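Histone-lysine N-methyltransferase, H3 lysine-9 specific SUVH6 (Arabidopsis thaliana, PDB 6A5K) methylates histone H3 at its ninth-position lysine with S-adenosylmethionine as methyl donor, and probably reads methylated non-CG DNA through its SRA domain. Local coordinates at residues Arg15-Val20 and Phe78-Glu83; Glu150-Ile155 and Asn211-Gln216; Glu400-Ile405 and Gly438-Ala443. The protein carries 1 engineered substitution. All coordinates share one frame; numbering follows the deposited sequence.

Interaction 1 of 3, residues Arg15-Val20 and Phe78-Glu83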
loop_
_atom_site.group_PDB
_atom_site.type_symbol
_atom_site.label_atom_id
_atom_site.label_comp_id
_atom_site.label_asym_id
_atom_site.label_seq_id
_atom_site.Cartn_x
_atom_site.Cartn_y
_atom_site.Cartn_z
ATOM N N ARG A 15 -5.169 -7.598 3.286
ATOM C CA ARG A 15 -3.950 -8.127 2.676
ATOM C C ARG A 15 -4.210 -9.539 2.136
ATOM O O ARG A 15 -3.825 -9.878 1.005
ATOM C CB ARG A 15 -2.807 -8.111 3.707
ATOM C CG ARG A 15 -1.413 -8.222 3.136
ATOM C CD ARG A 15 -0.361 -7.966 4.221
ATOM N NE ARG A 15 -0.441 -6.607 4.755
ATOM C CZ ARG A 15 -0.279 -6.303 6.039
ATOM N NH1 ARG A 15 -0.034 -7.257 6.924
ATOM N NH2 ARG A 15 -0.358 -5.043 6.443
ATOM N N LEU A 16 -4.885 -10.354 2.942
ATOM C CA LEU A 16 -5.287 -11.696 2.538
ATOM C C LEU A 16 -6.193 -11.644 1.304
ATOM O O LEU A 16 -5.985 -12.372 0.327
ATOM C CB LEU A 16 -5.999 -12.404 3.692
ATOM C CG LEU A 16 -6.376 -13.869 3.485
ATOM C CD1 LEU A 16 -5.119 -14.745 3.427
ATOM C CD2 LEU A 16 -7.331 -14.335 4.585
ATOM N N PHE A 17 -7.191 -10.764 1.351
ATOM C CA PHE A 17 -8.095 -10.578 0.222
ATOM C C PHE A 17 -7.345 -10.258 -1.078
ATOM O O PHE A 17 -7.562 -10.903 -2.114
ATOM C CB PHE A 17 -9.101 -9.463 0.523
ATOM C CG PHE A 17 -9.930 -9.073 -0.660
ATOM C CD1 PHE A 17 -10.971 -9.881 -1.089
ATOM C CD2 PHE A 17 -9.674 -7.895 -1.345
ATOM C CE1 PHE A 17 -11.744 -9.525 -2.177
ATOM C CE2 PHE A 17 -10.445 -7.533 -2.435
ATOM C CZ PHE A 17 -11.480 -8.353 -2.853
ATOM N N HIS A 18 -6.453 -9.273 -1.030
ATOM C CA HIS A 18 -5.733 -8.900 -2.245
ATOM C C HIS A 18 -4.762 -9.987 -2.695
ATOM O O HIS A 18 -4.530 -10.161 -3.899
ATOM C CB HIS A 18 -5.016 -7.560 -2.049
ATOM C CG HIS A 18 -5.939 -6.390 -2.169
ATOM N ND1 HIS A 18 -6.369 -5.910 -3.389
ATOM C CD2 HIS A 18 -6.566 -5.645 -1.229
ATOM C CE1 HIS A 18 -7.204 -4.904 -3.194
ATOM N NE2 HIS A 18 -7.345 -4.725 -1.892
ATOM N N GLY A 19 -4.222 -10.729 -1.735
ATOM C CA GLY A 19 -3.371 -11.864 -2.045
ATOM C C GLY A 19 -4.135 -12.878 -2.876
ATOM O O GLY A 19 -3.656 -13.345 -3.914
ATOM N N VAL A 20 -5.342 -13.209 -2.427
ATOM C CA VAL A 20 -6.185 -14.153 -3.156
ATOM C C VAL A 20 -6.587 -13.622 -4.539
ATOM O O VAL A 20 -6.521 -14.356 -5.535
ATOM C CB VAL A 20 -7.452 -14.504 -2.343
ATOM C CG1 VAL A 20 -8.404 -15.364 -3.176
ATOM C CG2 VAL A 20 -7.055 -15.220 -1.059
ATOM N N PHE A 78 -9.405 1.603 -0.365
ATOM C CA PHE A 78 -9.877 0.308 -0.823
ATOM C C PHE A 78 -9.916 0.316 -2.350
ATOM O O PHE A 78 -10.271 1.330 -2.959
ATOM C CB PHE A 78 -11.265 0.011 -0.251
ATOM C CG PHE A 78 -11.392 0.336 1.210
ATOM C CD1 PHE A 78 -11.856 1.584 1.620
ATOM C CD2 PHE A 78 -11.009 -0.585 2.174
ATOM C CE1 PHE A 78 -11.947 1.895 2.966
ATOM C CE2 PHE A 78 -11.105 -0.282 3.527
ATOM C CZ PHE A 78 -11.576 0.962 3.920
ATOM N N GLN A 79 -9.536 -0.794 -2.969
ATOM C CA GLN A 79 -9.623 -0.906 -4.424
ATOM C C GLN A 79 -11.025 -1.328 -4.853
ATOM O O GLN A 79 -11.601 -0.778 -5.800
ATOM C CB GLN A 79 -8.604 -1.912 -4.960
ATOM C CG GLN A 79 -8.603 -2.002 -6.487
ATOM C CD GLN A 79 -7.668 -3.070 -7.011
ATOM O OE1 GLN A 79 -6.742 -3.488 -6.320
ATOM N NE2 GLN A 79 -7.909 -3.523 -8.237
ATOM N N TYR A 80 -11.575 -2.302 -4.140
ATOM C CA TYR A 80 -12.863 -2.875 -4.501
ATOM C C TYR A 80 -13.951 -2.538 -3.492
ATOM O O TYR A 80 -13.712 -2.522 -2.281
ATOM C CB TYR A 80 -12.750 -4.389 -4.624
ATOM C CG TYR A 80 -11.795 -4.880 -5.688
ATOM C CD1 TYR A 80 -12.188 -4.954 -7.017
ATOM C CD2 TYR A 80 -10.514 -5.322 -5.357
ATOM C CE1 TYR A 80 -11.334 -5.427 -7.987
ATOM C CE2 TYR A 80 -9.649 -5.793 -6.333
ATOM C CZ TYR A 80 -10.069 -5.846 -7.641
ATOM O OH TYR A 80 -9.232 -6.320 -8.620
ATOM N N ARG A 81 -15.152 -2.292 -4.001
ATOM C CA ARG A 81 -16.313 -2.085 -3.150
ATOM C C ARG A 81 -16.522 -3.276 -2.220
ATOM O O ARG A 81 -16.965 -3.110 -1.081
ATOM C CB ARG A 81 -17.563 -1.854 -4.006
ATOM C CG ARG A 81 -18.333 -0.584 -3.678
ATOM C CD ARG A 81 -19.656 -0.575 -4.425
ATOM N NE ARG A 81 -20.478 0.597 -4.134
ATOM C CZ ARG A 81 -20.470 1.710 -4.861
ATOM N NH1 ARG A 81 -19.674 1.811 -5.921
ATOM N NH2 ARG A 81 -21.253 2.724 -4.525
HETATM N N MSE A 82 -16.191 -4.474 -2.703
HETATM C CA MSE A 82 -16.320 -5.699 -1.906
HETATM C C MSE A 82 -15.511 -5.670 -0.602
HETATM O O MSE A 82 -15.872 -6.341 0.377
HETATM C CB MSE A 82 -15.905 -6.917 -2.738
HETATM C CG MSE A 82 -16.980 -7.393 -3.711
HETATM SE SE MSE A 82 -18.087 -8.810 -2.978
HETATM C CE MSE A 82 -19.389 -7.717 -2.045
ATOM N N GLU A 83 -14.420 -4.906 -0.583
ATOM C CA GLU A 83 -13.619 -4.770 0.635
ATOM C C GLU A 83 -14.459 -4.142 1.745
ATOM O O GLU A 83 -14.306 -4.477 2.916
ATOM C CB GLU A 83 -12.361 -3.934 0.380
ATOM C CG GLU A 83 -11.365 -4.558 -0.596
ATOM C CD GLU A 83 -10.159 -3.655 -0.851
ATOM O OE1 GLU A 83 -9.481 -3.260 0.123
ATOM O OE2 GLU A 83 -9.886 -3.335 -2.025
HETATM O O HOH W 1 -5.211 -5.860 -6.062
#
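His18 and Phe17, neighbours on helix 5-29, reach across to the turn that opens helix 81-87. With CG beside its backbone N (chi1 -79°), His18 brings the edge of its imidazole to the carboxylate of Glu83, whose plane stands nearly perpendicular to the ring (86°). His18 NE2 gives a weak, bent hydrogen bond of 2.9 Å to Glu83 OE2. The same oxygen takes two backbone N-H groups of its own segment, from Gln79 N at 2.7 Å and Tyr80 N at 2.9 Å, both arriving from one face of the carboxylate plane. At the other ring nitrogen, a water 2.9 Å from His18 ND1 donates to Gln79 OE1. Phe17 CG lies anti to the backbone N (chi1 171°), which swings the ring toward the turn: Phe17 CE2 packs on Glu83 CG at 3.6 Å, while Tyr80 CD2 comes up to the Phe17 ring edge. Ala48 and Ser49 of helix 44-54 also touch Phe17. Three N-H groups thus converge on Glu83 OE2 in a buried setting, which would favour an ionised carboxylate and fix its rotation, joining the N-terminal helix to the SRA domain.

Interaction 2 of 3, residues Glu150-Ile155 and Asn211-Gln216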
loop_
_atom_site.group_PDB
_atom_site.type_symbol
_atom_site.label_atom_id
_atom_site.label_comp_id
_atom_site.label_asym_id
_atom_site.label_seq_id
_atom_site.Cartn_x
_atom_site.Cartn_y
_atom_site.Cartn_z
ATOM N N GLU A 150 -39.935 7.851 -13.246
ATOM C CA GLU A 150 -38.756 7.360 -12.542
ATOM C C GLU A 150 -38.344 8.316 -11.428
ATOM O O GLU A 150 -37.155 8.503 -11.160
ATOM C CB GLU A 150 -37.600 7.149 -13.518
ATOM C CG GLU A 150 -37.974 6.305 -14.726
ATOM C CD GLU A 150 -37.152 6.640 -15.953
ATOM O OE1 GLU A 150 -36.698 7.798 -16.067
ATOM O OE2 GLU A 150 -36.963 5.746 -16.803
ATOM N N ASP A 151 -39.340 8.933 -10.798
ATOM C CA ASP A 151 -39.115 9.754 -9.618
ATOM C C ASP A 151 -38.560 8.898 -8.492
ATOM O O ASP A 151 -39.055 7.800 -8.241
ATOM C CB ASP A 151 -40.413 10.427 -9.160
ATOM C CG ASP A 151 -40.889 11.501 -10.117
ATOM O OD1 ASP A 151 -40.419 11.527 -11.271
ATOM O OD2 ASP A 151 -41.740 12.320 -9.712
ATOM N N GLN A 152 -37.529 9.389 -7.814
ATOM C CA GLN A 152 -37.071 8.731 -6.603
ATOM C C GLN A 152 -38.145 8.859 -5.530
ATOM O O GLN A 152 -38.893 9.841 -5.495
ATOM C CB GLN A 152 -35.744 9.319 -6.124
ATOM C CG GLN A 152 -34.603 9.123 -7.112
ATOM C CD GLN A 152 -33.261 9.513 -6.533
ATOM O OE1 GLN A 152 -33.185 10.121 -5.465
ATOM N NE2 GLN A 152 -32.188 9.150 -7.230
ATOM N N LYS A 153 -38.239 7.851 -4.672
ATOM C CA LYS A 153 -39.219 7.841 -3.595
ATOM C C LYS A 153 -38.510 7.955 -2.255
ATOM O O LYS A 153 -37.349 7.559 -2.127
ATOM C CB LYS A 153 -40.056 6.562 -3.639
ATOM C CG LYS A 153 -41.477 6.730 -4.175
ATOM C CD LYS A 153 -41.610 7.912 -5.117
ATOM C CE LYS A 153 -43.057 8.101 -5.544
ATOM N NZ LYS A 153 -43.198 9.124 -6.618
ATOM N N LEU A 154 -39.195 8.499 -1.255
ATOM C CA LEU A 154 -38.622 8.548 0.082
ATOM C C LEU A 154 -38.890 7.229 0.803
ATOM O O LEU A 154 -39.717 7.148 1.714
ATOM C CB LEU A 154 -39.173 9.731 0.879
ATOM C CG LEU A 154 -38.276 10.107 2.062
ATOM C CD1 LEU A 154 -36.925 10.608 1.565
ATOM C CD2 LEU A 154 -38.946 11.140 2.957
ATOM N N ILE A 155 -38.180 6.195 0.360
ATOM C CA ILE A 155 -38.267 4.861 0.942
ATOM C C ILE A 155 -36.863 4.316 1.151
ATOM O O ILE A 155 -35.889 4.934 0.719
ATOM C CB ILE A 155 -39.058 3.890 0.041
ATOM C CG1 ILE A 155 -38.442 3.861 -1.361
ATOM C CG2 ILE A 155 -40.517 4.295 -0.036
ATOM C CD1 ILE A 155 -39.094 2.870 -2.301
ATOM N N ASN A 211 -37.154 13.187 -11.109
ATOM C CA ASN A 211 -37.045 13.675 -9.739
ATOM C C ASN A 211 -36.015 12.937 -8.874
ATOM O O ASN A 211 -35.991 11.708 -8.853
ATOM C CB ASN A 211 -38.427 13.583 -9.103
ATOM C CG ASN A 211 -38.622 14.561 -7.984
ATOM O OD1 ASN A 211 -38.025 14.413 -6.926
ATOM N ND2 ASN A 211 -39.468 15.567 -8.203
ATOM N N VAL A 212 -35.168 13.681 -8.157
ATOM C CA VAL A 212 -34.185 13.066 -7.261
ATOM C C VAL A 212 -34.075 13.753 -5.895
ATOM O O VAL A 212 -34.372 14.938 -5.748
ATOM C CB VAL A 212 -32.768 13.046 -7.889
ATOM C CG1 VAL A 212 -32.755 12.243 -9.184
ATOM C CG2 VAL A 212 -32.260 14.466 -8.116
ATOM N N PHE A 213 -33.626 12.994 -4.903
ATOM C CA PHE A 213 -33.360 13.535 -3.575
ATOM C C PHE A 213 -31.892 13.896 -3.408
ATOM O O PHE A 213 -31.008 13.167 -3.861
ATOM C CB PHE A 213 -33.772 12.539 -2.485
ATOM C CG PHE A 213 -35.248 12.300 -2.416
ATOM C CD1 PHE A 213 -35.827 11.240 -3.096
ATOM C CD2 PHE A 213 -36.062 13.143 -1.680
ATOM C CE1 PHE A 213 -37.193 11.024 -3.034
ATOM C CE2 PHE A 213 -37.430 12.933 -1.616
ATOM C CZ PHE A 213 -37.995 11.873 -2.292
ATOM N N LYS A 214 -31.640 15.023 -2.751
ATOM C CA LYS A 214 -30.283 15.436 -2.429
ATOM C C LYS A 214 -30.184 15.733 -0.935
ATOM O O LYS A 214 -31.136 16.217 -0.330
ATOM C CB LYS A 214 -29.876 16.656 -3.253
ATOM C CG LYS A 214 -29.864 16.399 -4.753
ATOM C CD LYS A 214 -28.638 17.002 -5.411
ATOM C CE LYS A 214 -28.562 16.621 -6.880
ATOM N NZ LYS A 214 -27.272 17.045 -7.498
ATOM N N PHE A 215 -29.025 15.438 -0.355
ATOM C CA PHE A 215 -28.811 15.531 1.085
ATOM C C PHE A 215 -27.558 16.352 1.354
ATOM O O PHE A 215 -26.561 16.204 0.652
ATOM C CB PHE A 215 -28.661 14.130 1.711
ATOM C CG PHE A 215 -29.833 13.217 1.463
ATOM C CD1 PHE A 215 -29.952 12.525 0.263
ATOM C CD2 PHE A 215 -30.805 13.032 2.438
ATOM C CE1 PHE A 215 -31.025 11.678 0.034
ATOM C CE2 PHE A 215 -31.881 12.186 2.221
ATOM C CZ PHE A 215 -31.994 11.511 1.015
ATOM N N GLN A 216 -27.594 17.216 2.361
ATOM C CA GLN A 216 -26.377 17.904 2.773
ATOM C C GLN A 216 -25.852 17.301 4.066
ATOM O O GLN A 216 -26.578 17.206 5.047
ATOM C CB GLN A 216 -26.616 19.407 2.949
ATOM C CG GLN A 216 -25.428 20.137 3.552
ATOM C CD GLN A 216 -25.630 21.632 3.598
ATOM O OE1 GLN A 216 -25.723 22.283 2.561
ATOM N NE2 GLN A 216 -25.698 22.186 4.799
#
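Gln152 lies against the start of strand 211-219 and forms both hydrogen bonds of this contact, one with its backbone and one with its side chain. Gln152 N donates to Asn211 O at 3.0 Å, almost straight at 173°. The side chain, extended beyond CG with CG beside the backbone N (chi1 -63°), runs past Val212 and presents its amide oxygen to the next residue, so that Phe213 N meets Gln152 OE1 at 3.0 Å and 178°. In both bonds the donor stands above the carbonyl plane of its acceptor. The amide nitrogen touches Val212 CG1 and makes a weak hydrogen bond to Gly131 O.

The apolar part centres on the Phe213 ring. Leu154 CD1 sits over one face in a CH-pi contact, 4.2 Å from the centroid, and Gln152 CB packs on Phe213 CD1 at 3.6 Å. The peptide after Lys153 also passes close, with Lys153 C 3.4 Å from Phe213 CE1. At the outer end, the Asp151 carboxylate rests on Asn211 CB, with Asp151 CG 3.4 Å away; the Asn211 amide oxygen is bonded instead to Gln203. An alanine in place of Gln152 would remove the amide and is likely to leave Phe213 N without its acceptor and a gap beside Val212.

An inverse gamma turn centred on Leu154 leads into helix 156-167, where Asn158 touches both Gln152 and Phe213 and Leu159 touches Leu154. Strand 211-219 runs antiparallel between strands 126-130 and 190-205 of the SRA sheet, and segment 150-155, on the way into the helix, packs against the beginning of this strand.

Interaction 3 of 3, residues Glu400-Ile405 and Gly438-Ala443. With SAM (S-adenosylmethionine), chain F.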
loop_
_atom_site.group_PDB
_atom_site.type_symbol
_atom_site.label_atom_id
_atom_site.label_comp_id
_atom_site.label_asym_id
_atom_site.label_seq_id
_atom_site.Cartn_x
_atom_site.Cartn_y
_atom_site.Cartn_z
ATOM N N GLU A 400 23.363 3.200 12.175
ATOM C CA GLU A 400 21.958 3.537 11.969
ATOM C C GLU A 400 21.520 3.394 10.514
ATOM O O GLU A 400 20.342 3.544 10.211
ATOM C CB GLU A 400 21.664 4.953 12.468
ATOM C CG GLU A 400 21.658 5.065 13.982
ATOM C CD GLU A 400 21.138 6.402 14.466
ATOM O OE1 GLU A 400 21.781 7.434 14.181
ATOM O OE2 GLU A 400 20.077 6.418 15.123
ATOM N N TYR A 401 22.453 3.072 9.623
ATOM C CA TYR A 401 22.141 2.994 8.200
ATOM C C TYR A 401 22.651 1.712 7.558
ATOM O O TYR A 401 23.127 1.715 6.425
ATOM C CB TYR A 401 22.705 4.223 7.479
ATOM C CG TYR A 401 22.116 5.506 8.010
ATOM C CD1 TYR A 401 20.820 5.889 7.671
ATOM C CD2 TYR A 401 22.830 6.314 8.884
ATOM C CE1 TYR A 401 20.267 7.054 8.168
ATOM C CE2 TYR A 401 22.280 7.479 9.388
ATOM C CZ TYR A 401 20.998 7.842 9.025
ATOM O OH TYR A 401 20.447 9.001 9.524
ATOM N N LEU A 402 22.538 0.612 8.293
ATOM C CA LEU A 402 22.935 -0.691 7.781
ATOM C C LEU A 402 21.707 -1.555 7.484
ATOM O O LEU A 402 20.799 -1.650 8.308
ATOM C CB LEU A 402 23.840 -1.411 8.784
ATOM C CG LEU A 402 25.132 -0.718 9.204
ATOM C CD1 LEU A 402 25.861 -1.573 10.235
ATOM C CD2 LEU A 402 26.017 -0.444 7.986
ATOM N N PHE A 403 21.674 -2.160 6.304
ATOM C CA PHE A 403 20.683 -3.190 6.010
ATOM C C PHE A 403 21.383 -4.539 5.963
ATOM O O PHE A 403 22.154 -4.814 5.043
ATOM C CB PHE A 403 19.952 -2.929 4.690
ATOM C CG PHE A 403 18.746 -3.812 4.485
ATOM C CD1 PHE A 403 18.884 -5.102 4.000
ATOM C CD2 PHE A 403 17.471 -3.350 4.795
ATOM C CE1 PHE A 403 17.775 -5.920 3.816
ATOM C CE2 PHE A 403 16.360 -4.158 4.612
ATOM C CZ PHE A 403 16.516 -5.444 4.118
ATOM N N ASP A 404 21.104 -5.372 6.958
ATOM C CA ASP A 404 21.671 -6.713 7.035
ATOM C C ASP A 404 20.917 -7.614 6.055
ATOM O O ASP A 404 19.738 -7.892 6.252
ATOM C CB ASP A 404 21.571 -7.235 8.476
ATOM C CG ASP A 404 22.307 -8.547 8.694
ATOM O OD1 ASP A 404 22.295 -9.422 7.807
ATOM O OD2 ASP A 404 22.895 -8.705 9.779
ATOM N N ILE A 405 21.591 -8.060 4.998
ATOM C CA ILE A 405 20.935 -8.854 3.955
ATOM C C ILE A 405 20.613 -10.270 4.449
ATOM O O ILE A 405 21.414 -10.887 5.150
ATOM C CB ILE A 405 21.815 -8.944 2.681
ATOM C CG1 ILE A 405 22.060 -7.543 2.098
ATOM C CG2 ILE A 405 21.193 -9.866 1.642
ATOM C CD1 ILE A 405 22.974 -7.538 0.882
ATOM N N GLY A 438 26.275 -13.178 4.056
ATOM C CA GLY A 438 27.333 -12.595 4.856
ATOM C C GLY A 438 27.563 -11.137 4.510
ATOM O O GLY A 438 28.629 -10.583 4.800
ATOM N N PHE A 439 26.570 -10.504 3.893
ATOM C CA PHE A 439 26.751 -9.130 3.426
ATOM C C PHE A 439 25.711 -8.140 3.937
ATOM O O PHE A 439 24.591 -8.509 4.281
ATOM C CB PHE A 439 26.782 -9.101 1.899
ATOM C CG PHE A 439 27.975 -9.813 1.316
ATOM C CD1 PHE A 439 27.966 -11.191 1.164
ATOM C CD2 PHE A 439 29.112 -9.110 0.953
ATOM C CE1 PHE A 439 29.061 -11.854 0.642
ATOM C CE2 PHE A 439 30.211 -9.767 0.429
ATOM C CZ PHE A 439 30.187 -11.138 0.279
ATOM N N THR A 440 26.112 -6.873 3.957
ATOM C CA THR A 440 25.320 -5.778 4.507
ATOM C C THR A 440 25.438 -4.571 3.584
ATOM O O THR A 440 26.483 -4.361 2.961
ATOM C CB THR A 440 25.799 -5.412 5.939
ATOM O OG1 THR A 440 25.499 -6.491 6.833
ATOM C CG2 THR A 440 25.145 -4.120 6.461
ATOM N N ILE A 441 24.370 -3.792 3.472
ATOM C CA ILE A 441 24.418 -2.550 2.716
ATOM C C ILE A 441 24.582 -1.378 3.678
ATOM O O ILE A 441 23.756 -1.178 4.572
ATOM C CB ILE A 441 23.150 -2.342 1.858
ATOM C CG1 ILE A 441 22.908 -3.542 0.942
ATOM C CG2 ILE A 441 23.281 -1.082 1.028
ATOM C CD1 ILE A 441 21.472 -3.669 0.485
ATOM N N ASP A 442 25.663 -0.623 3.499
ATOM C CA ASP A 442 25.972 0.530 4.333
ATOM C C ASP A 442 25.569 1.797 3.594
ATOM O O ASP A 442 26.209 2.178 2.616
ATOM C CB ASP A 442 27.467 0.549 4.679
ATOM C CG ASP A 442 27.864 1.720 5.582
ATOM O OD1 ASP A 442 27.044 2.627 5.825
ATOM O OD2 ASP A 442 29.022 1.733 6.053
ATOM N N ALA A 443 24.513 2.454 4.067
ATOM C CA ALA A 443 24.029 3.674 3.426
ATOM C C ALA A 443 24.318 4.934 4.248
ATOM O O ALA A 443 23.687 5.971 4.035
ATOM C CB ALA A 443 22.523 3.559 3.154
HETATM N N SAM F . 14.954 8.440 11.134
HETATM C CA SAM F . 16.226 8.300 10.403
HETATM C C SAM F . 16.887 9.639 10.069
HETATM O O SAM F . 17.890 9.681 9.341
HETATM O OXT SAM F . 16.433 10.700 10.507
HETATM C CB SAM F . 16.022 7.492 9.122
HETATM C CG SAM F . 15.950 5.999 9.415
HETATM S SD SAM F . 17.583 5.463 9.978
HETATM C CE SAM F . 17.864 4.164 8.781
HETATM C "C5'" SAM F . 17.266 4.422 11.412
HETATM C "C4'" SAM F . 17.165 5.260 12.671
HETATM O "O4'" SAM F . 15.912 5.929 12.704
HETATM C "C3'" SAM F . 17.228 4.392 13.913
HETATM O "O3'" SAM F . 18.556 4.219 14.348
HETATM C "C2'" SAM F . 16.423 5.211 14.889
HETATM O "O2'" SAM F . 17.250 6.243 15.377
HETATM C "C1'" SAM F . 15.376 5.859 14.009
HETATM N N9 SAM F . 14.154 5.028 13.988
HETATM C C8 SAM F . 13.611 4.370 12.917
HETATM N N7 SAM F . 12.491 3.718 13.326
HETATM C C5 SAM F . 12.324 3.940 14.652
HETATM C C6 SAM F . 11.366 3.526 15.571
HETATM N N6 SAM F . 10.351 2.741 15.201
HETATM N N1 SAM F . 11.480 3.916 16.887
HETATM C C2 SAM F . 12.521 4.730 17.287
HETATM N N3 SAM F . 13.466 5.149 16.370
HETATM C C4 SAM F . 13.366 4.767 15.076
HETATM O O HOH W 2 24.165 -10.238 6.406
#
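An antiparallel strand pair of the SET domain, beside the S-adenosylmethionine pocket, joins Tyr401-Ile405 to Phe439-Ala443. Phe403 and Ile441 form a hydrogen-bonded pair, Phe403 N to Ile441 O and Ile441 N to Phe403 O, each 2.9 Å. Leu402 with Asp442 and Asp404 with Thr440 are the flanking non-hydrogen-bonded pairs. Ala443 N donates to Tyr401 O at 2.8 Å, nearly straight at 172°, and Ile405 N reaches Phe439 O at 3.1 Å with more bend.

On the face carrying Leu402, Asp404, Thr440 and Asp442, Leu402 CD2 lies 3.7 Å from Asp442 CG, and Leu402 CB meets the methyl of Thr440. Two polar ends on this face are held from outside the pair: Thr440 OG1 bonds Asp389, and Asp442 OD2 bonds Asn398. Near Ile441, Ile405 CD1 packs on Ile441 CG1, the two side chains crossing at about a right angle; Leu386 of strand 385-388, which pairs with the other side of strand 436-442, touches both isoleucines.

The loop just before strand 402-406 meets the cofactor. Glu400, extended beyond CG, brings OE2 to both ribose hydroxyls, accepting from O2' and O3' of S-adenosylmethionine. In Tyr401, CG beside the backbone N (chi1 -60°) sends the ring out to the methionine end of the cofactor, where its hydroxyl OH donates to the carboxylate oxygen O at 2.7 Å, that oxygen lying in the ring plane at its edge. Tyr401 CD1 comes within 3.6 Å of the methyl carbon CE, and Arg451 makes a cation-pi contact with the same ring.

Glu400 and Tyr401 thus grip the ribose and the methionine carboxylate, while the bond from Ala443 N to Tyr401 O ties the Tyr401 backbone to the neighbouring strand close to the transferable methyl group.

How the interactions relate
From the N terminus, interaction 1 closes first, bringing helix 5-29 back against the start of helix 81-87 of the SRA domain. Interaction 2 follows, both of its segments in the SRA domain, where 150-155 and 211-216 close a loop containing helix 156-167 and strands 171-176 and 190-205. Interaction 3 comes last, in the SET domain, closing a shorter loop that includes helix 412-420. The three are in series, neither nesting nor crossing. Centres of interactions 1 and 2 are about 32 Å apart, and of 1 and 3 about 34 Å; interactions 2 and 3, with centres about 61 Å apart, lie on opposite sides of the chain's centre. Helix 5-29, touching helix 412-420 as well, links the two domains.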